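Local coordinates for protein FmtA (Staphylococcus aureus, PDB 5ZH8) that removes D-alanyl esters from wall teichoic acid and lipoteichoic acid, influencing methicillin resistance, autolysis and cell wall structure, at residues 293-296 with 297-300; 43-46 with 47-51; 166-169 with 170-173. All coordinates share one frame; numbering follows the deposited sequence.

Interaction 1. Residues 293-296 with 297-300; sequences TDMG and KLIT
The carbonyl oxygen Gly296 O is gripped twice by one residue, Thr300. Thr300 N donates to Gly296 O over 2.9 Å, nearly along the C=O axis, and Thr300 OG1 donates to the same Gly296 O, also at 2.9 Å, from well off that axis at a C=O...donor angle of 132°. The hydroxyl can do this because chi1 of 54° places OG1 between the backbone N and the carbonyl carbon, turned back toward the preceding turn. A buried threonine hydroxyl thus finds its acceptor within its own helix. The turns before it are closed by ordinary i to i+4 bonds, from Lys297 N to Thr293 O, Leu298 N to Asp294 O and Ile299 N to Met295 O. All of this lies on helix 292-303 of the beta-lactamase-like fold, packed against the large antiparallel sheet. Met295 and Ile299 lie on the sheet-facing side: the methionine sulfur, Met295 SD, rests on the terminal methyl CD1 of Ile299 at 3.7 Å. Met295 SD also lies 4.1 Å from Leu298 CD2; the methionine chain bends at chi2 and chi3 and crosses both neighbours at a slant. Strands 349-355 and 359-365 receive Met295 and Ile299, with Phe351, Val353 and Val362 against Met295 and Val360 against Ile299. Asp294 and Lys297 run side by side in the same direction, yet OD1 of Asp294 and NZ of Lys297 stay 4.1 Å apart, too far for a salt bridge, although the opposite charges probably still attract. The other carboxylate oxygen of Asp294, OD2, accepts from Thr248 OG1 and His247 N, while Thr293 OG1 pairs with Thr291 OG1.

Interaction 2. Residues 43-46 with 47-51; sequences TKLS and DNEKY
Ser46 and Glu49 reach for each other across the first turn of helix 47-55. Ser46 OG accepts from Glu49 N at 3.4 Å, a weak but straight bond with an N-H...acceptor angle of 170°. Ser46 OG also donates weakly to Glu49 OE1, again at 3.4 Å, so the hydroxyl touches both the backbone and the carboxylate of one residue through two weak bonds. A chi1 of 63° turns Ser46 OG over the start of the helix to meet both. Lys50 N completes the turn with a sound bond of 3.1 Å to Ser46 O. Around this core the loop leans on the helix. Leu45 crosses the glutamate at about a right angle, its methyl CD2 3.7 Å from Glu49 OE1. The aliphatic part of Lys50 passes across the Thr43 hydroxyl, with CD of Lys50 3.4 Å from OG1 of Thr43 and 3.5 Å from Leu45 O. Further out, Asn48 OD1 accepts from Ala232 N, and Tyr51 lies against helix 231-240, which ties this first helix of the model to the body of the protein. The arrangement is a serine N-cap, whose hydroxyl caps the backbone N of the third residue into the helix, with a glutamate there that accepts a weak bond from the same hydroxyl.

Interaction 3. Residues 166-169 with 170-173; sequences PLKD and LMLH
Lys168 and Leu167 pair with residues one turn on, at the end of helix 167-171 and just past it; this short helix has Pro166 as its N-cap and a Schellman motif at its C-terminal end, where His173 takes a positive phi of 58°. Among the backbone bonds, Leu167 O accepts from Met171 N at 3.0 Å, in the carbonyl plane, and weakly from Leu170 N. Lys168 O receives Leu172 N at 2.9 Å. His173 N turns back to Leu170 O as the chain leaves the helix. The polar side chains find partners in other parts of the chain: Asp169 makes a salt bridge with Lys207 and a hydrogen bond with Gln174, Lys168 NZ reaches Gln324 O, and the His173 ring sits among Tyr211, Tyr216 and Tyr329 with ND1 hydrogen-bonded to Asn215 ND2. Apolar contacts fall on two faces. On one, CD2 of Leu167 meets CD1 of Leu170 at 4.3 Å, and the pair packs on Val152 and on Leu219 of helix 213-227. On the other, the extended Lys168 chain runs beside Met171 and slants across Leu172. A chi1 of -169° swings Lys168 CG to the side opposite the backbone N, within 3.9 Å of Met171 CE and 3.7 Å of Leu172 CD1.

How the interactions relate
Along the chain interaction 2 comes first, then interaction 3, then interaction 1, each at or on a different helix: 47-55, 167-171 and 292-303. None touches another. The centres of interactions 1 and 2 are about 28 Å apart, as are those of 2 and 3, and those of 1 and 3 are about 26 Å apart on opposite sides of the chain's centre. Interaction 1 sits against the large antiparallel sheet, whereas interaction 3 packs among the helices, beside 152-155 and 213-227. Interaction 2 lies at the surface near the modelled N-terminus, where its helix meets helix 231-240. Together they sample the sheet-backed core, the helical part and the N-terminal surface of this beta-lactamase-family esterase.

Interaction 1. Residues 293-296 with 297-300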
loop_
_atom_site.group_PDB
_atom_site.type_symbol
_atom_site.label_atom_id
_atom_site.label_comp_id
_atom_site.label_asym_id
_atom_site.label_seq_id
_atom_site.Cartn_x
_atom_site.Cartn_y
_atom_site.Cartn_z
ATOM N N THR A 293 -16.417 1.648 17.148
ATOM C CA THR A 293 -16.977 1.742 18.495
ATOM C C THR A 293 -16.810 0.436 19.270
ATOM O O THR A 293 -16.414 0.459 20.433
ATOM C CB THR A 293 -18.467 2.134 18.479
ATOM O OG1 THR A 293 -19.206 1.180 17.711
ATOM C CG2 THR A 293 -18.663 3.511 17.886
ATOM N N ASP A 294 -17.110 -0.690 18.622
ATOM C CA ASP A 294 -16.956 -2.014 19.238
ATOM C C ASP A 294 -15.513 -2.316 19.622
ATOM O O ASP A 294 -15.263 -2.935 20.662
ATOM C CB ASP A 294 -17.472 -3.122 18.316
ATOM C CG ASP A 294 -18.891 -3.565 18.654
ATOM O OD1 ASP A 294 -19.677 -2.752 19.192
ATOM O OD2 ASP A 294 -19.218 -4.744 18.380
ATOM N N MET A 295 -14.567 -1.889 18.788
ATOM C CA MET A 295 -13.150 -2.092 19.088
ATOM C C MET A 295 -12.734 -1.330 20.340
ATOM O O MET A 295 -11.994 -1.850 21.166
ATOM C CB MET A 295 -12.277 -1.666 17.907
ATOM C CG MET A 295 -10.775 -1.812 18.142
ATOM S SD MET A 295 -10.182 -3.391 18.791
ATOM C CE MET A 295 -9.685 -4.219 17.286
ATOM N N GLY A 296 -13.199 -0.092 20.471
ATOM C CA GLY A 296 -12.959 0.685 21.680
ATOM C C GLY A 296 -13.664 0.064 22.873
ATOM O O GLY A 296 -13.104 -0.013 23.967
ATOM N N LYS A 297 -14.901 -0.375 22.656
ATOM C CA LYS A 297 -15.694 -1.046 23.686
ATOM C C LYS A 297 -14.973 -2.303 24.192
ATOM O O LYS A 297 -15.011 -2.610 25.381
ATOM C CB LYS A 297 -17.081 -1.402 23.127
ATOM C CG LYS A 297 -18.053 -1.954 24.152
ATOM C CD LYS A 297 -19.351 -2.449 23.527
ATOM C CE LYS A 297 -20.246 -1.302 23.079
ATOM N NZ LYS A 297 -21.610 -1.777 22.704
ATOM N N LEU A 298 -14.320 -3.024 23.281
ATOM C CA LEU A 298 -13.532 -4.207 23.637
ATOM C C LEU A 298 -12.329 -3.863 24.515
ATOM O O LEU A 298 -12.120 -4.471 25.557
ATOM C CB LEU A 298 -13.050 -4.913 22.370
ATOM C CG LEU A 298 -12.016 -6.023 22.529
ATOM C CD1 LEU A 298 -12.564 -7.158 23.378
ATOM C CD2 LEU A 298 -11.581 -6.500 21.152
ATOM N N ILE A 299 -11.542 -2.892 24.077
ATOM C CA ILE A 299 -10.312 -2.519 24.767
ATOM C C ILE A 299 -10.583 -1.884 26.129
ATOM O O ILE A 299 -9.909 -2.208 27.100
ATOM C CB ILE A 299 -9.464 -1.575 23.891
ATOM C CG1 ILE A 299 -8.886 -2.362 22.719
ATOM C CG2 ILE A 299 -8.337 -0.927 24.690
ATOM C CD1 ILE A 299 -8.526 -1.488 21.543
ATOM N N THR A 300 -11.564 -0.989 26.201
ATOM C CA THR A 300 -11.883 -0.325 27.462
ATOM C C THR A 300 -12.380 -1.319 28.509
ATOM O O THR A 300 -12.069 -1.189 29.692
ATOM C CB THR A 300 -12.953 0.762 27.291
ATOM O OG1 THR A 300 -14.108 0.202 26.656
ATOM C CG2 THR A 300 -12.413 1.918 26.480
#

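Interaction 2. Residues 43-46 with 47-51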
loop_
_atom_site.group_PDB
_atom_site.type_symbol
_atom_site.label_atom_id
_atom_site.label_comp_id
_atom_site.label_asym_id
_atom_site.label_seq_id
_atom_site.Cartn_x
_atom_site.Cartn_y
_atom_site.Cartn_z
ATOM N N THR A 43 -25.812 -29.775 5.302
ATOM C CA THR A 43 -24.582 -29.418 6.012
ATOM C C THR A 43 -23.291 -30.035 5.410
ATOM O O THR A 43 -22.757 -31.048 5.886
ATOM C CB THR A 43 -24.717 -29.590 7.553
ATOM O OG1 THR A 43 -23.835 -28.669 8.207
ATOM C CG2 THR A 43 -24.456 -31.039 8.045
ATOM N N LYS A 44 -22.835 -29.395 4.328
ATOM C CA LYS A 44 -21.483 -29.563 3.787
ATOM C C LYS A 44 -20.687 -28.291 4.110
ATOM O O LYS A 44 -20.096 -27.659 3.225
ATOM C CB LYS A 44 -21.528 -29.794 2.276
ATOM C CG LYS A 44 -22.335 -31.011 1.851
ATOM C CD LYS A 44 -21.639 -32.314 2.215
ATOM C CE LYS A 44 -22.503 -33.512 1.871
ATOM N NZ LYS A 44 -23.757 -33.546 2.675
ATOM N N LEU A 45 -20.687 -27.929 5.392
ATOM C CA LEU A 45 -20.086 -26.691 5.869
ATOM C C LEU A 45 -19.003 -26.994 6.891
ATOM O O LEU A 45 -19.073 -28.004 7.590
ATOM C CB LEU A 45 -21.153 -25.815 6.525
ATOM C CG LEU A 45 -22.398 -25.499 5.693
ATOM C CD1 LEU A 45 -23.443 -24.815 6.563
ATOM C CD2 LEU A 45 -22.043 -24.642 4.485
ATOM N N SER A 46 -18.009 -26.108 6.967
ATOM C CA SER A 46 -16.985 -26.149 8.010
ATOM C C SER A 46 -17.656 -25.938 9.355
ATOM O O SER A 46 -18.793 -25.496 9.397
ATOM C CB SER A 46 -15.991 -25.023 7.789
ATOM O OG SER A 46 -16.652 -23.777 7.911
ATOM N N ASP A 47 -16.951 -26.213 10.451
ATOM C CA ASP A 47 -17.532 -26.034 11.782
ATOM C C ASP A 47 -17.862 -24.579 12.088
ATOM O O ASP A 47 -18.845 -24.302 12.776
ATOM C CB ASP A 47 -16.618 -26.620 12.855
ATOM C CG ASP A 47 -16.533 -28.137 12.772
ATOM O OD1 ASP A 47 -16.845 -28.696 11.700
ATOM O OD2 ASP A 47 -16.167 -28.785 13.775
ATOM N N ASN A 48 -17.048 -23.663 11.567
ATOM C CA ASN A 48 -17.276 -22.228 11.764
ATOM C C ASN A 48 -18.612 -21.765 11.201
ATOM O O ASN A 48 -19.374 -21.088 11.893
ATOM C CB ASN A 48 -16.155 -21.396 11.132
ATOM C CG ASN A 48 -14.919 -21.330 12.003
ATOM O OD1 ASN A 48 -15.001 -21.095 13.210
ATOM N ND2 ASN A 48 -13.759 -21.525 11.389
ATOM N N GLU A 49 -18.890 -22.125 9.951
ATOM C CA GLU A 49 -20.133 -21.712 9.309
ATOM C C GLU A 49 -21.326 -22.440 9.918
ATOM O O GLU A 49 -22.380 -21.841 10.112
ATOM C CB GLU A 49 -20.083 -21.951 7.795
ATOM C CG GLU A 49 -19.054 -21.116 7.045
ATOM C CD GLU A 49 -18.648 -21.742 5.719
ATOM O OE1 GLU A 49 -18.872 -22.968 5.528
ATOM O OE2 GLU A 49 -18.112 -20.998 4.864
ATOM N N LYS A 50 -21.144 -23.691 10.270
ATOM C CA LYS A 50 -22.207 -24.411 10.906
ATOM C C LYS A 50 -22.665 -23.596 12.065
ATOM O O LYS A 50 -23.817 -23.254 12.142
ATOM C CB LYS A 50 -21.694 -25.728 11.442
ATOM C CG LYS A 50 -22.315 -26.965 10.840
ATOM C CD LYS A 50 -21.229 -27.879 10.312
ATOM C CE LYS A 50 -21.460 -29.314 10.722
ATOM N NZ LYS A 50 -20.611 -30.230 9.920
ATOM N N TYR A 51 -21.743 -23.266 12.965
ATOM C CA TYR A 51 -22.083 -22.526 14.175
ATOM C C TYR A 51 -22.760 -21.191 13.870
ATOM O O TYR A 51 -23.783 -20.860 14.467
ATOM C CB TYR A 51 -20.844 -22.274 15.037
ATOM C CG TYR A 51 -21.128 -21.289 16.148
ATOM C CD1 TYR A 51 -21.858 -21.674 17.262
ATOM C CD2 TYR A 51 -20.714 -19.957 16.062
ATOM C CE1 TYR A 51 -22.145 -20.776 18.276
ATOM C CE2 TYR A 51 -21.003 -19.055 17.074
ATOM C CZ TYR A 51 -21.720 -19.475 18.176
ATOM O OH TYR A 51 -22.032 -18.597 19.181
#

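Interaction 3. Residues 166-169 with 170-173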
loop_
_atom_site.group_PDB
_atom_site.type_symbol
_atom_site.label_atom_id
_atom_site.label_comp_id
_atom_site.label_asym_id
_atom_site.label_seq_id
_atom_site.Cartn_x
_atom_site.Cartn_y
_atom_site.Cartn_z
ATOM N N PRO A 166 7.311 -24.033 20.178
ATOM C CA PRO A 166 6.399 -23.721 21.280
ATOM C C PRO A 166 5.304 -22.754 20.838
ATOM O O PRO A 166 5.527 -21.953 19.929
ATOM C CB PRO A 166 7.313 -23.083 22.337
ATOM C CG PRO A 166 8.516 -22.626 21.599
ATOM C CD PRO A 166 8.680 -23.546 20.427
ATOM N N LEU A 167 4.131 -22.841 21.468
ATOM C CA LEU A 167 3.022 -21.935 21.163
ATOM C C LEU A 167 3.468 -20.480 21.246
ATOM O O LEU A 167 3.008 -19.646 20.471
ATOM C CB LEU A 167 1.857 -22.147 22.133
ATOM C CG LEU A 167 1.043 -23.430 22.033
ATOM C CD1 LEU A 167 -0.029 -23.438 23.115
ATOM C CD2 LEU A 167 0.410 -23.565 20.656
ATOM N N LYS A 168 4.356 -20.192 22.198
ATOM C CA LYS A 168 4.869 -18.845 22.419
ATOM C C LYS A 168 5.589 -18.288 21.193
ATOM O O LYS A 168 5.469 -17.101 20.902
ATOM C CB LYS A 168 5.808 -18.817 23.631
ATOM C CG LYS A 168 6.162 -17.409 24.081
ATOM C CD LYS A 168 6.982 -17.375 25.355
ATOM C CE LYS A 168 6.837 -16.019 26.039
ATOM N NZ LYS A 168 7.906 -15.738 27.038
ATOM N N ASP A 169 6.335 -19.137 20.490
ATOM C CA ASP A 169 7.066 -18.714 19.294
ATOM C C ASP A 169 6.142 -18.375 18.118
ATOM O O ASP A 169 6.478 -17.529 17.293
ATOM C CB ASP A 169 8.093 -19.776 18.884
ATOM C CG ASP A 169 9.301 -19.811 19.806
ATOM O OD1 ASP A 169 9.380 -18.967 20.716
ATOM O OD2 ASP A 169 10.173 -20.687 19.626
ATOM N N LEU A 170 4.989 -19.032 18.041
ATOM C CA LEU A 170 3.959 -18.653 17.082
ATOM C C LEU A 170 3.358 -17.312 17.478
ATOM O O LEU A 170 3.275 -16.392 16.669
ATOM C CB LEU A 170 2.843 -19.692 17.042
ATOM C CG LEU A 170 3.183 -21.122 16.642
ATOM C CD1 LEU A 170 1.998 -22.022 16.944
ATOM C CD2 LEU A 170 3.536 -21.203 15.171
ATOM N N MET A 171 2.941 -17.219 18.734
ATOM C CA MET A 171 2.342 -16.011 19.291
ATOM C C MET A 171 3.222 -14.778 19.091
ATOM O O MET A 171 2.715 -13.701 18.783
ATOM C CB MET A 171 2.054 -16.228 20.786
ATOM C CG MET A 171 1.416 -15.052 21.510
ATOM S SD MET A 171 2.610 -13.838 22.112
ATOM C CE MET A 171 3.384 -14.715 23.462
ATOM N N LEU A 172 4.532 -14.943 19.257
ATOM C CA LEU A 172 5.486 -13.833 19.149
ATOM C C LEU A 172 6.026 -13.609 17.725
ATOM O O LEU A 172 6.871 -12.733 17.524
ATOM C CB LEU A 172 6.673 -14.054 20.105
ATOM C CG LEU A 172 6.431 -14.079 21.617
ATOM C CD1 LEU A 172 7.686 -14.542 22.340
ATOM C CD2 LEU A 172 5.986 -12.728 22.144
ATOM N N HIS A 173 5.543 -14.383 16.751
ATOM C CA HIS A 173 6.047 -14.346 15.368
ATOM C C HIS A 173 7.545 -14.636 15.267
ATOM O O HIS A 173 8.300 -13.826 14.744
ATOM C CB HIS A 173 5.725 -13.009 14.681
ATOM C CG HIS A 173 4.262 -12.747 14.516
ATOM N ND1 HIS A 173 3.448 -13.532 13.726
ATOM C CD2 HIS A 173 3.474 -11.772 15.021
ATOM C CE1 HIS A 173 2.215 -13.057 13.768
ATOM N NE2 HIS A 173 2.203 -11.994 14.551
#